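Local coordinates for monosaccharide ABC transporter substrate-binding protein, CUT2 family (Bradyrhizobium sp., PDB 4YHS) that probably binds a monosaccharide or similar small solute in the periplasm and delivers it to an ABC importer of the CUT2 family, at residues A[72-77]-A[347-352]; A[119-124]-A[145-150]; A[160-165]-A[300-305]; A[278-283]-A[342-347]. All coordinates share one frame; numbering follows the deposited sequence.

Contact 1 (A[72-77]-A[347-352])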
loop_
_atom_site.group_PDB
_atom_site.type_symbol
_atom_site.label_atom_id
_atom_site.label_comp_id
_atom_site.label_asym_id
_atom_site.label_seq_id
_atom_site.Cartn_x
_atom_site.Cartn_y
_atom_site.Cartn_z
ATOM N N TYR A 72 3.318 8.230 -0.607
ATOM C CA TYR A 72 2.440 7.125 -0.918
ATOM C C TYR A 72 1.354 7.578 -1.898
ATOM O O TYR A 72 1.207 6.997 -2.969
ATOM C CB TYR A 72 1.797 6.548 0.353
ATOM C CG TYR A 72 1.015 5.278 0.055
ATOM C CD1 TYR A 72 -0.314 5.321 -0.372
ATOM C CD2 TYR A 72 1.621 4.035 0.190
ATOM C CE1 TYR A 72 -1.013 4.151 -0.674
ATOM C CE2 TYR A 72 0.926 2.863 -0.077
ATOM C CZ TYR A 72 -0.397 2.930 -0.501
ATOM O OH TYR A 72 -1.099 1.777 -0.791
ATOM N N TRP A 73 0.595 8.609 -1.550
ATOM C CA TRP A 73 -0.472 9.067 -2.440
ATOM C C TRP A 73 0.084 9.777 -3.673
ATOM O O TRP A 73 -0.547 9.749 -4.732
ATOM C CB TRP A 73 -1.494 9.923 -1.644
ATOM C CG TRP A 73 -2.279 8.962 -0.794
ATOM C CD1 TRP A 73 -2.020 8.590 0.500
ATOM C CD2 TRP A 73 -3.399 8.168 -1.213
ATOM N NE1 TRP A 73 -2.922 7.638 0.909
ATOM C CE2 TRP A 73 -3.783 7.370 -0.122
ATOM C CE3 TRP A 73 -4.116 8.063 -2.403
ATOM C CZ2 TRP A 73 -4.849 6.473 -0.190
ATOM C CZ3 TRP A 73 -5.199 7.157 -2.459
ATOM C CH2 TRP A 73 -5.547 6.400 -1.366
ATOM N N LEU A 74 1.289 10.346 -3.591
ATOM C CA LEU A 74 1.947 10.813 -4.804
ATOM C C LEU A 74 2.212 9.641 -5.754
ATOM O O LEU A 74 2.062 9.753 -6.962
ATOM C CB LEU A 74 3.245 11.543 -4.447
ATOM C CG LEU A 74 3.957 12.340 -5.534
ATOM C CD1 LEU A 74 3.078 13.496 -6.013
ATOM C CD2 LEU A 74 5.312 12.861 -4.996
ATOM N N GLY A 75 2.623 8.504 -5.212
ATOM C CA GLY A 75 2.770 7.298 -6.012
ATOM C C GLY A 75 1.477 6.825 -6.664
ATOM O O GLY A 75 1.443 6.474 -7.850
ATOM N N VAL A 76 0.380 6.832 -5.905
ATOM C CA VAL A 76 -0.893 6.468 -6.492
ATOM C C VAL A 76 -1.265 7.468 -7.613
ATOM O O VAL A 76 -1.748 7.055 -8.676
ATOM C CB VAL A 76 -2.014 6.422 -5.445
ATOM C CG1 VAL A 76 -3.257 5.877 -6.069
ATOM C CG2 VAL A 76 -1.612 5.585 -4.257
ATOM N N ASP A 77 -1.032 8.762 -7.370
ATOM C CA ASP A 77 -1.287 9.819 -8.364
ATOM C C ASP A 77 -0.535 9.523 -9.668
ATOM O O ASP A 77 -1.079 9.624 -10.766
ATOM C CB ASP A 77 -0.875 11.181 -7.819
ATOM C CG ASP A 77 -1.067 12.294 -8.825
ATOM O OD1 ASP A 77 -2.216 12.534 -9.258
ATOM O OD2 ASP A 77 -0.078 12.939 -9.157
ATOM N N ASP A 347 11.480 10.211 -7.916
ATOM C CA ASP A 347 12.007 11.393 -7.216
ATOM C C ASP A 347 11.663 12.668 -7.960
ATOM O O ASP A 347 11.758 12.736 -9.173
ATOM C CB ASP A 347 13.521 11.309 -7.067
ATOM C CG ASP A 347 13.962 10.087 -6.309
ATOM O OD1 ASP A 347 13.843 10.091 -5.083
ATOM O OD2 ASP A 347 14.426 9.133 -6.944
ATOM N N GLY A 348 11.237 13.691 -7.223
ATOM C CA GLY A 348 11.051 14.998 -7.823
ATOM C C GLY A 348 9.701 15.138 -8.497
ATOM O O GLY A 348 9.334 16.225 -8.885
ATOM N N PHE A 349 8.971 14.036 -8.637
ATOM C CA PHE A 349 7.674 14.056 -9.313
ATOM C C PHE A 349 6.738 15.012 -8.592
ATOM O O PHE A 349 6.630 14.991 -7.360
ATOM C CB PHE A 349 7.068 12.650 -9.376
ATOM C CG PHE A 349 5.658 12.604 -9.943
ATOM C CD1 PHE A 349 5.416 12.822 -11.300
ATOM C CD2 PHE A 349 4.581 12.361 -9.116
ATOM C CE1 PHE A 349 4.109 12.763 -11.801
ATOM C CE2 PHE A 349 3.278 12.299 -9.635
ATOM C CZ PHE A 349 3.070 12.503 -10.963
ATOM N N LYS A 350 6.115 15.871 -9.382
ATOM C CA LYS A 350 5.119 16.811 -8.911
ATOM C C LYS A 350 3.718 16.269 -9.221
ATOM O O LYS A 350 3.482 15.740 -10.305
ATOM C CB LYS A 350 5.344 18.168 -9.575
ATOM C CG LYS A 350 6.635 18.854 -9.102
ATOM C CD LYS A 350 6.833 20.222 -9.747
ATOM C CE LYS A 350 8.000 20.991 -9.122
ATOM N NZ LYS A 350 8.241 22.330 -9.772
ATOM N N PRO A 351 2.786 16.407 -8.264
ATOM C CA PRO A 351 1.456 15.839 -8.499
ATOM C C PRO A 351 0.754 16.375 -9.724
ATOM O O PRO A 351 0.915 17.550 -10.064
ATOM C CB PRO A 351 0.681 16.209 -7.233
ATOM C CG PRO A 351 1.447 17.262 -6.590
ATOM C CD PRO A 351 2.875 17.075 -6.956
ATOM N N VAL A 352 -0.005 15.494 -10.363
ATOM C CA VAL A 352 -0.750 15.774 -11.585
ATOM C C VAL A 352 -2.260 15.661 -11.339
ATOM O O VAL A 352 -2.725 14.677 -10.749
ATOM C CB VAL A 352 -0.315 14.775 -12.716
ATOM C CG1 VAL A 352 -1.124 15.001 -13.983
ATOM C CG2 VAL A 352 1.167 14.953 -13.006
#

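Contact 2 (A[119-124]-A[145-150])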
loop_
_atom_site.group_PDB
_atom_site.type_symbol
_atom_site.label_atom_id
_atom_site.label_comp_id
_atom_site.label_asym_id
_atom_site.label_seq_id
_atom_site.Cartn_x
_atom_site.Cartn_y
_atom_site.Cartn_z
ATOM N N ALA A 119 -16.873 7.643 -14.948
ATOM C CA ALA A 119 -16.603 6.749 -13.817
ATOM C C ALA A 119 -15.930 7.539 -12.700
ATOM O O ALA A 119 -15.330 8.580 -12.955
ATOM C CB ALA A 119 -15.716 5.567 -14.244
ATOM N N VAL A 120 -16.063 7.024 -11.475
ATOM C CA VAL A 120 -15.439 7.608 -10.299
ATOM C C VAL A 120 -14.501 6.589 -9.624
ATOM O O VAL A 120 -14.917 5.492 -9.280
ATOM C CB VAL A 120 -16.508 8.106 -9.290
ATOM C CG1 VAL A 120 -15.830 8.689 -8.065
ATOM C CG2 VAL A 120 -17.411 9.166 -9.942
ATOM N N ILE A 121 -13.241 6.970 -9.435
ATOM C CA ILE A 121 -12.247 6.171 -8.736
ATOM C C ILE A 121 -12.002 6.851 -7.395
ATOM O O ILE A 121 -11.707 8.018 -7.363
ATOM C CB ILE A 121 -10.954 6.064 -9.591
ATOM C CG1 ILE A 121 -11.269 5.313 -10.889
ATOM C CG2 ILE A 121 -9.834 5.370 -8.852
ATOM C CD1 ILE A 121 -10.143 5.419 -11.917
ATOM N N ILE A 122 -12.166 6.123 -6.296
ATOM C CA ILE A 122 -12.137 6.717 -4.953
ATOM C C ILE A 122 -11.110 6.064 -4.031
ATOM O O ILE A 122 -11.134 4.855 -3.830
ATOM C CB ILE A 122 -13.504 6.585 -4.252
ATOM C CG1 ILE A 122 -14.620 7.227 -5.053
ATOM C CG2 ILE A 122 -13.486 7.240 -2.863
ATOM C CD1 ILE A 122 -15.991 7.030 -4.422
ATOM N N GLY A 123 -10.247 6.894 -3.445
ATOM C CA GLY A 123 -9.445 6.516 -2.300
ATOM C C GLY A 123 -10.147 7.068 -1.074
ATOM O O GLY A 123 -10.021 8.250 -0.753
ATOM N N ALA A 124 -10.908 6.205 -0.397
ATOM C CA ALA A 124 -11.893 6.656 0.577
ATOM C C ALA A 124 -11.297 7.072 1.910
ATOM O O ALA A 124 -10.460 6.368 2.474
ATOM C CB ALA A 124 -12.915 5.578 0.798
ATOM N N ILE A 145 -15.019 2.756 -8.533
ATOM C CA ILE A 145 -13.871 1.892 -8.236
ATOM C C ILE A 145 -13.265 2.232 -6.866
ATOM O O ILE A 145 -12.949 3.391 -6.589
ATOM C CB ILE A 145 -12.767 2.068 -9.291
ATOM C CG1 ILE A 145 -13.318 1.987 -10.703
ATOM C CG2 ILE A 145 -11.669 1.053 -9.092
ATOM C CD1 ILE A 145 -13.958 0.720 -11.029
ATOM N N ASP A 146 -13.085 1.206 -6.043
ATOM C CA ASP A 146 -12.492 1.296 -4.718
ATOM C C ASP A 146 -10.965 1.148 -4.815
ATOM O O ASP A 146 -10.449 0.054 -5.064
ATOM C CB ASP A 146 -13.133 0.190 -3.850
ATOM C CG ASP A 146 -12.623 0.138 -2.437
ATOM O OD1 ASP A 146 -11.766 0.967 -2.018
ATOM O OD2 ASP A 146 -13.130 -0.778 -1.744
ATOM N N LEU A 147 -10.250 2.248 -4.576
ATOM C CA LEU A 147 -8.785 2.316 -4.763
ATOM C C LEU A 147 -8.072 2.427 -3.420
ATOM O O LEU A 147 -8.353 3.342 -2.623
ATOM C CB LEU A 147 -8.415 3.499 -5.669
ATOM C CG LEU A 147 -6.922 3.865 -5.824
ATOM C CD1 LEU A 147 -6.098 2.775 -6.478
ATOM C CD2 LEU A 147 -6.768 5.154 -6.637
ATOM N N VAL A 148 -7.218 1.437 -3.160
ATOM C CA VAL A 148 -6.275 1.385 -2.038
ATOM C C VAL A 148 -6.896 1.115 -0.663
ATOM O O VAL A 148 -6.457 0.178 0.025
ATOM C CB VAL A 148 -5.430 2.669 -1.928
ATOM C CG1 VAL A 148 -4.514 2.568 -0.691
ATOM C CG2 VAL A 148 -4.512 2.842 -3.170
ATOM N N ASN A 149 -7.869 1.922 -0.246
ATOM C CA ASN A 149 -8.263 1.939 1.170
ATOM C C ASN A 149 -9.352 0.960 1.589
ATOM O O ASN A 149 -9.303 0.439 2.703
ATOM C CB ASN A 149 -8.721 3.338 1.583
ATOM C CG ASN A 149 -7.584 4.274 1.767
ATOM O OD1 ASN A 149 -6.430 3.854 1.856
ATOM N ND2 ASN A 149 -7.893 5.566 1.871
ATOM N N GLY A 150 -10.334 0.720 0.730
ATOM C CA GLY A 150 -11.387 -0.236 1.038
ATOM C C GLY A 150 -12.649 0.466 1.460
ATOM O O GLY A 150 -12.673 1.250 2.407
HETATM O O HOH W 1 -10.852 3.383 -1.142
HETATM O O HOH W 2 -11.352 3.574 4.073
#

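Contact 3 (A[160-165]-A[300-305])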
loop_
_atom_site.group_PDB
_atom_site.type_symbol
_atom_site.label_atom_id
_atom_site.label_comp_id
_atom_site.label_asym_id
_atom_site.label_seq_id
_atom_site.Cartn_x
_atom_site.Cartn_y
_atom_site.Cartn_z
ATOM N N SER A 160 -9.227 -2.218 -6.278
ATOM C CA SER A 160 -7.788 -2.257 -6.563
ATOM C C SER A 160 -7.070 -1.907 -5.267
ATOM O O SER A 160 -6.911 -0.719 -4.924
ATOM C CB SER A 160 -7.428 -1.274 -7.658
ATOM O OG SER A 160 -6.059 -1.367 -7.975
ATOM N N LEU A 161 -6.649 -2.928 -4.541
ATOM C CA LEU A 161 -6.085 -2.713 -3.235
ATOM C C LEU A 161 -5.414 -3.974 -2.697
ATOM O O LEU A 161 -5.510 -5.064 -3.286
ATOM C CB LEU A 161 -7.181 -2.249 -2.270
ATOM C CG LEU A 161 -8.536 -2.949 -2.379
ATOM C CD1 LEU A 161 -8.483 -4.348 -1.823
ATOM C CD2 LEU A 161 -9.590 -2.113 -1.616
ATOM N N VAL A 162 -4.708 -3.809 -1.579
ATOM C CA VAL A 162 -4.082 -4.953 -0.895
ATOM C C VAL A 162 -4.510 -4.994 0.563
ATOM O O VAL A 162 -5.204 -4.076 1.032
ATOM C CB VAL A 162 -2.536 -4.893 -0.973
ATOM C CG1 VAL A 162 -2.101 -4.683 -2.421
ATOM C CG2 VAL A 162 -1.967 -3.781 -0.070
ATOM N N SER A 163 -4.124 -6.073 1.255
ATOM C CA SER A 163 -4.364 -6.237 2.702
ATOM C C SER A 163 -3.117 -6.019 3.530
ATOM O O SER A 163 -2.053 -6.548 3.175
ATOM C CB SER A 163 -4.893 -7.653 2.989
ATOM O OG SER A 163 -5.013 -7.886 4.389
ATOM N N PHE A 164 -3.242 -5.261 4.635
ATOM C CA PHE A 164 -2.118 -5.060 5.546
ATOM C C PHE A 164 -1.820 -6.355 6.312
ATOM O O PHE A 164 -0.732 -6.497 6.834
ATOM C CB PHE A 164 -2.371 -3.890 6.502
ATOM C CG PHE A 164 -1.672 -2.612 6.077
ATOM C CD1 PHE A 164 -0.314 -2.465 6.253
ATOM C CD2 PHE A 164 -2.391 -1.584 5.485
ATOM C CE1 PHE A 164 0.333 -1.308 5.846
ATOM C CE2 PHE A 164 -1.750 -0.424 5.094
ATOM C CZ PHE A 164 -0.397 -0.289 5.270
ATOM N N TYR A 165 -2.765 -7.310 6.334
ATOM C CA TYR A 165 -2.447 -8.620 6.905
ATOM C C TYR A 165 -1.296 -9.223 6.102
ATOM O O TYR A 165 -0.293 -9.710 6.649
ATOM C CB TYR A 165 -3.651 -9.567 6.876
ATOM C CG TYR A 165 -3.330 -10.948 7.409
ATOM C CD1 TYR A 165 -2.811 -11.932 6.584
ATOM C CD2 TYR A 165 -3.536 -11.266 8.742
ATOM C CE1 TYR A 165 -2.508 -13.184 7.065
ATOM C CE2 TYR A 165 -3.211 -12.515 9.232
ATOM C CZ TYR A 165 -2.718 -13.469 8.384
ATOM O OH TYR A 165 -2.423 -14.713 8.859
ATOM N N VAL A 300 1.672 2.380 -6.924
ATOM C CA VAL A 300 1.551 2.969 -8.260
ATOM C C VAL A 300 0.649 2.105 -9.170
ATOM O O VAL A 300 -0.273 2.610 -9.844
ATOM C CB VAL A 300 2.929 3.131 -8.940
ATOM C CG1 VAL A 300 2.769 3.670 -10.325
ATOM C CG2 VAL A 300 3.860 4.037 -8.152
ATOM N N ILE A 301 0.929 0.811 -9.162
ATOM C CA ILE A 301 0.183 -0.176 -9.924
ATOM C C ILE A 301 -1.277 -0.312 -9.435
ATOM O O ILE A 301 -2.169 -0.559 -10.246
ATOM C CB ILE A 301 0.883 -1.565 -9.880
ATOM C CG1 ILE A 301 2.369 -1.479 -10.339
ATOM C CG2 ILE A 301 0.128 -2.546 -10.753
ATOM C CD1 ILE A 301 2.606 -0.828 -11.718
ATOM N N GLN A 302 -1.534 -0.157 -8.124
ATOM C CA GLN A 302 -2.912 -0.063 -7.646
ATOM C C GLN A 302 -3.642 1.075 -8.355
ATOM O O GLN A 302 -4.777 0.888 -8.809
ATOM C CB GLN A 302 -2.951 0.117 -6.138
ATOM C CG GLN A 302 -2.545 -1.152 -5.408
ATOM C CD GLN A 302 -2.469 -0.960 -3.918
ATOM O OE1 GLN A 302 -3.427 -0.496 -3.289
ATOM N NE2 GLN A 302 -1.316 -1.291 -3.331
ATOM N N GLY A 303 -2.985 2.221 -8.503
ATOM C CA GLY A 303 -3.535 3.319 -9.275
ATOM C C GLY A 303 -3.784 2.967 -10.737
ATOM O O GLY A 303 -4.888 3.202 -11.258
ATOM N N ARG A 304 -2.782 2.416 -11.408
ATOM C CA ARG A 304 -2.963 1.984 -12.810
ATOM C C ARG A 304 -4.120 0.977 -13.006
ATOM O O ARG A 304 -4.876 1.100 -13.953
ATOM C CB ARG A 304 -1.683 1.336 -13.357
ATOM C CG ARG A 304 -0.423 2.199 -13.373
ATOM C CD ARG A 304 0.661 1.505 -14.182
ATOM N NE ARG A 304 1.919 2.284 -14.309
ATOM C CZ ARG A 304 2.198 3.091 -15.333
ATOM N NH1 ARG A 304 1.304 3.272 -16.315
ATOM N NH2 ARG A 304 3.384 3.717 -15.408
ATOM N N ILE A 305 -4.202 -0.041 -12.143
ATOM C CA ILE A 305 -5.238 -1.057 -12.253
ATOM C C ILE A 305 -6.630 -0.448 -12.111
ATOM O O ILE A 305 -7.536 -0.828 -12.842
ATOM C CB ILE A 305 -5.036 -2.186 -11.208
ATOM C CG1 ILE A 305 -3.874 -3.072 -11.683
ATOM C CG2 ILE A 305 -6.315 -3.058 -11.050
ATOM C CD1 ILE A 305 -3.401 -4.060 -10.696
HETATM O O HOH W 3 -4.055 -1.128 -0.677
#

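Contact 4 (A[278-283]-A[342-347])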
loop_
_atom_site.group_PDB
_atom_site.type_symbol
_atom_site.label_atom_id
_atom_site.label_comp_id
_atom_site.label_asym_id
_atom_site.label_seq_id
_atom_site.Cartn_x
_atom_site.Cartn_y
_atom_site.Cartn_z
HETATM N N MSE A 278 6.377 0.348 2.530
HETATM C CA MSE A 278 7.405 1.035 1.744
HETATM C C MSE A 278 7.218 2.544 1.703
HETATM O O MSE A 278 6.089 3.023 1.541
HETATM C CB MSE A 278 7.391 0.494 0.306
HETATM C CG MSE A 278 8.432 1.095 -0.604
HETATM SE SE MSE A 278 10.276 0.674 -0.014
HETATM C CE MSE A 278 10.227 -1.271 -0.144
ATOM N N THR A 279 8.335 3.262 1.846
ATOM C CA THR A 279 8.393 4.738 1.773
ATOM C C THR A 279 9.690 5.106 1.078
ATOM O O THR A 279 10.584 4.270 0.996
ATOM C CB THR A 279 8.412 5.407 3.121
ATOM O OG1 THR A 279 9.607 5.025 3.798
ATOM C CG2 THR A 279 7.182 5.047 3.962
ATOM N N PRO A 280 9.816 6.355 0.599
ATOM C CA PRO A 280 11.114 6.724 0.022
ATOM C C PRO A 280 12.286 6.586 1.016
ATOM O O PRO A 280 13.375 6.169 0.599
ATOM C CB PRO A 280 10.895 8.182 -0.410
ATOM C CG PRO A 280 9.438 8.235 -0.744
ATOM C CD PRO A 280 8.791 7.378 0.333
ATOM N N GLY A 281 12.071 6.922 2.280
ATOM C CA GLY A 281 13.110 6.818 3.295
ATOM C C GLY A 281 13.542 5.370 3.510
ATOM O O GLY A 281 14.724 5.065 3.624
ATOM N N VAL A 282 12.579 4.456 3.540
ATOM C CA VAL A 282 12.909 3.041 3.662
ATOM C C VAL A 282 13.664 2.540 2.414
ATOM O O VAL A 282 14.673 1.838 2.515
ATOM C CB VAL A 282 11.655 2.202 3.897
ATOM C CG1 VAL A 282 11.953 0.666 3.782
ATOM C CG2 VAL A 282 11.061 2.533 5.266
ATOM N N TYR A 283 13.220 2.972 1.242
ATOM C CA TYR A 283 13.856 2.609 -0.032
ATOM C C TYR A 283 15.324 3.049 -0.029
ATOM O O TYR A 283 16.219 2.272 -0.359
ATOM C CB TYR A 283 13.054 3.250 -1.179
ATOM C CG TYR A 283 13.442 2.845 -2.587
ATOM C CD1 TYR A 283 12.886 1.729 -3.196
ATOM C CD2 TYR A 283 14.338 3.591 -3.310
ATOM C CE1 TYR A 283 13.246 1.372 -4.504
ATOM C CE2 TYR A 283 14.684 3.249 -4.596
ATOM C CZ TYR A 283 14.121 2.154 -5.191
ATOM O OH TYR A 283 14.515 1.824 -6.470
ATOM N N ASN A 342 7.343 1.429 -10.263
ATOM C CA ASN A 342 6.228 0.507 -9.975
ATOM C C ASN A 342 5.839 0.531 -8.483
ATOM O O ASN A 342 4.744 0.095 -8.109
ATOM C CB ASN A 342 6.572 -0.910 -10.384
ATOM C CG ASN A 342 6.684 -1.060 -11.870
ATOM O OD1 ASN A 342 6.215 -0.195 -12.630
ATOM N ND2 ASN A 342 7.309 -2.147 -12.312
ATOM N N ILE A 343 6.747 1.021 -7.628
ATOM C CA ILE A 343 6.542 0.859 -6.178
ATOM C C ILE A 343 6.660 2.133 -5.381
ATOM O O ILE A 343 6.327 2.116 -4.207
ATOM C CB ILE A 343 7.517 -0.193 -5.546
ATOM C CG1 ILE A 343 8.994 0.183 -5.740
ATOM C CG2 ILE A 343 7.250 -1.572 -6.156
ATOM C CD1 ILE A 343 9.942 -0.707 -4.932
ATOM N N LEU A 344 7.079 3.214 -6.030
ATOM C CA LEU A 344 7.152 4.548 -5.439
ATOM C C LEU A 344 6.965 5.582 -6.538
ATOM O O LEU A 344 7.176 5.282 -7.724
ATOM C CB LEU A 344 8.490 4.766 -4.759
ATOM C CG LEU A 344 8.776 4.172 -3.376
ATOM C CD1 LEU A 344 10.249 4.411 -3.032
ATOM C CD2 LEU A 344 7.871 4.805 -2.354
ATOM N N PRO A 345 6.620 6.824 -6.164
ATOM C CA PRO A 345 6.684 7.843 -7.208
ATOM C C PRO A 345 8.124 8.126 -7.604
ATOM O O PRO A 345 9.016 7.908 -6.782
ATOM C CB PRO A 345 6.044 9.064 -6.542
ATOM C CG PRO A 345 6.336 8.874 -5.097
ATOM C CD PRO A 345 6.220 7.397 -4.857
ATOM N N PRO A 346 8.367 8.614 -8.831
ATOM C CA PRO A 346 9.724 9.042 -9.173
ATOM C C PRO A 346 10.188 10.133 -8.214
ATOM O O PRO A 346 9.330 10.895 -7.753
ATOM C CB PRO A 346 9.569 9.597 -10.604
ATOM C CG PRO A 346 8.306 8.890 -11.123
ATOM C CD PRO A 346 7.423 8.823 -9.943
ATOM N N ASP A 347 11.480 10.211 -7.916
ATOM C CA ASP A 347 12.007 11.393 -7.216
ATOM C C ASP A 347 11.663 12.668 -7.960
ATOM O O ASP A 347 11.758 12.736 -9.173
ATOM C CB ASP A 347 13.521 11.309 -7.067
ATOM C CG ASP A 347 13.962 10.087 -6.309
ATOM O OD1 ASP A 347 13.843 10.091 -5.083
ATOM O OD2 ASP A 347 14.426 9.133 -6.944
#

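Contact 1 (A[72-77]-A[347-352])
The carboxylate oxygen OD2 of D77 receives the backbone N-H of V352 at 2.8 Å from OD2 to N, in an almost linear bond (175° at the hydrogen) made on the syn lone pair, the side facing OD1. D77 lies on helix 71-87, which follows strand 60-65 in the N-terminal lobe of the two-lobed periplasmic binding protein fold, and V352 is close to the C-terminus. The bond therefore shows how an acidic side chain of a helix can hold an irregular tail by its main chain. With CG anti to the backbone N, a chi1 of 178° places the carboxylate of D77 against the tail, and OD2 also touches the tail's carbon atoms: it sits at the edge of the F349 ring, near the ring plane and 3.4 Å from CE2, and 3.3 Å from CA of P351. One helical turn earlier, L74 supplies the apolar half of the contact. CD1 of L74 lies 3.6 Å from CD2 of F349 and 3.7 Å from CD of P351, bridging phenyl ring and pyrrolidine; it approaches the phenyl ring obliquely, while CG of L74 lies at the ring edge, in plane. Beyond the two segments, Y78 packs edge-to-face with F349, and the side chain of V352 reaches M91 on strand 90-95. The second methyl of L74, CD2, comes to 3.4 Å from the carbonyl O of F349.

Contact 2 (A[119-124]-A[145-150])
In I121 and I145 alike CG1 is anti to the carbonyl carbon (chi1 -64° and -49°); as in-register partners on one face of the sheet with matching first torsions, the two side chains lie side by side, pointing the same way, with their CG1 atoms 3.9 Å apart. The parallel pair belongs to a beta-alpha-beta unit, in which the chain runs from strand 119-122 through helix 131-138 to strand 144-147, a building block of the N-terminal lobe. The other branch of I121, CG2, meets CD2 of L147 at 3.8 Å, and helices 299-314 and 71-87 cover this face. The backbone ladder has the alternation expected of parallel strands: I145 N donates to V120 O, I122 N to I145 O, and L147 N to I122 O.

Past the strands the chemistry turns to loops and water. One water accepts from N of A124 at 2.9 Å and lies 2.7 Å from OD1 of D146, linking the loop after strand 119-122 to the end of strand 144-147. The other carboxylate oxygen of D146, OD2, accepts from the backbone N of I151 and forms a salt bridge with K159. At this C-terminal end of the strands, where the family places its ligand cleft, the side chain of N149 is about 6 Å from a bound Bis-Tris molecule. ND2 of N149, which also bonds OH of Y99, donates to the carbonyl O of A124 at 2.8 Å, approaching from 40° above the carbonyl plane.

Contact 3 (A[160-165]-A[300-305])
The carboxamide of Q302 has V162 over one face, with CG1 of V162 3.6 Å from NE2, the two side chains crossing at about a right angle. CA of L161 approaches from the same side, 3.5 Å from OE1 of Q302, while V148 and Y72 lie toward the opposite face. At the oxygen end, a water donates to OE1 of Q302 at 2.8 Å and accepts from the backbone N of V162, linking the amide to the main chain of 160-165. At the nitrogen end, NE2 donates to the backbone O of D297, so both ends of the amide are tied and its rotation is probably fixed. The chain of Q302 is extended beyond CG (chi2 175°), which carries the amide from its helix to the facing segment.

That segment is a crossover between the lobes: strand 158-160 belongs to the sheet of the N-terminal lobe, and helix 164-178, which follows, leads into the C-terminal lobe. Such connections form the hinge in periplasmic binding proteins of this type. At the strand end of the crossover, OG of S160 donates to the carbonyl O of Q302 at 2.7 Å, arriving in the carbonyl plane on a lone pair. I305 packs against this hydroxyl, with its CB 3.5 Å from OG of S160. At the far end, S163 is the N-cap of helix 164-178, its OG accepting from N of Y165 at 3.0 Å.

Contact 4 (A[278-283]-A[342-347])
The capped start of helix 280-287, in the C-terminal lobe, packs here against the irregular segment 342-347 that follows strand 322-331, and L344 is the residue most deeply involved. Its two methyls divide the work. CD1 of L344 rests 3.6 Å from CB of Y283 and equally near its CG, approaching the ring obliquely, whereas CD2 reaches CD of P280 at 3.8 Å and CG of the selenomethionine M278 at 4.1 Å. The fork thus spans the first turn of the helix and the residue M278 before it. I343 adds a further contact at the tyrosine ring, approaching it obliquely: its CD1 lies 3.9 Å from CE1 of Y283, the two side chains crossing at about a right angle. In I343 CG1 stands between the backbone N and the carbonyl carbon (chi1 60°), a hindered choice that places the longer branch at the ring.

T279 is the N-cap residue, OG1 accepting from N of V282 at 3.0 Å while also hydrogen-bonded to E256. Its side chain is about 4 Å from a bound Bis-Tris molecule, which is consistent with this helix start bordering the ligand pocket. Around the contact, V282 packs on helix 252-264, M278 and I343 meet strand 293-296, and P280 and P345 touch A71 and L74 of helix 71-87 from the N-terminal lobe.

Contacts 2, 3 and 4 are buried, whereas contact 1 lies at the surface. Contacts 2 and 3 share a sheet: strand 158-160 pairs with strand 144-147, so the ladder of contact 2 runs on into the crossover of contact 3. Helix 71-87 joins contact 1 to the others, its inner side packing on L147 and on V300 while its outer side receives the tail. Contacts 1 and 4 hold successive parts of that tail and share D347. Chemistry follows place: main-chain bonds dominate in the sheet, side-chain-to-main-chain bonds serve the hinge and the outer tail, and contact 4 is purely apolar between its segments.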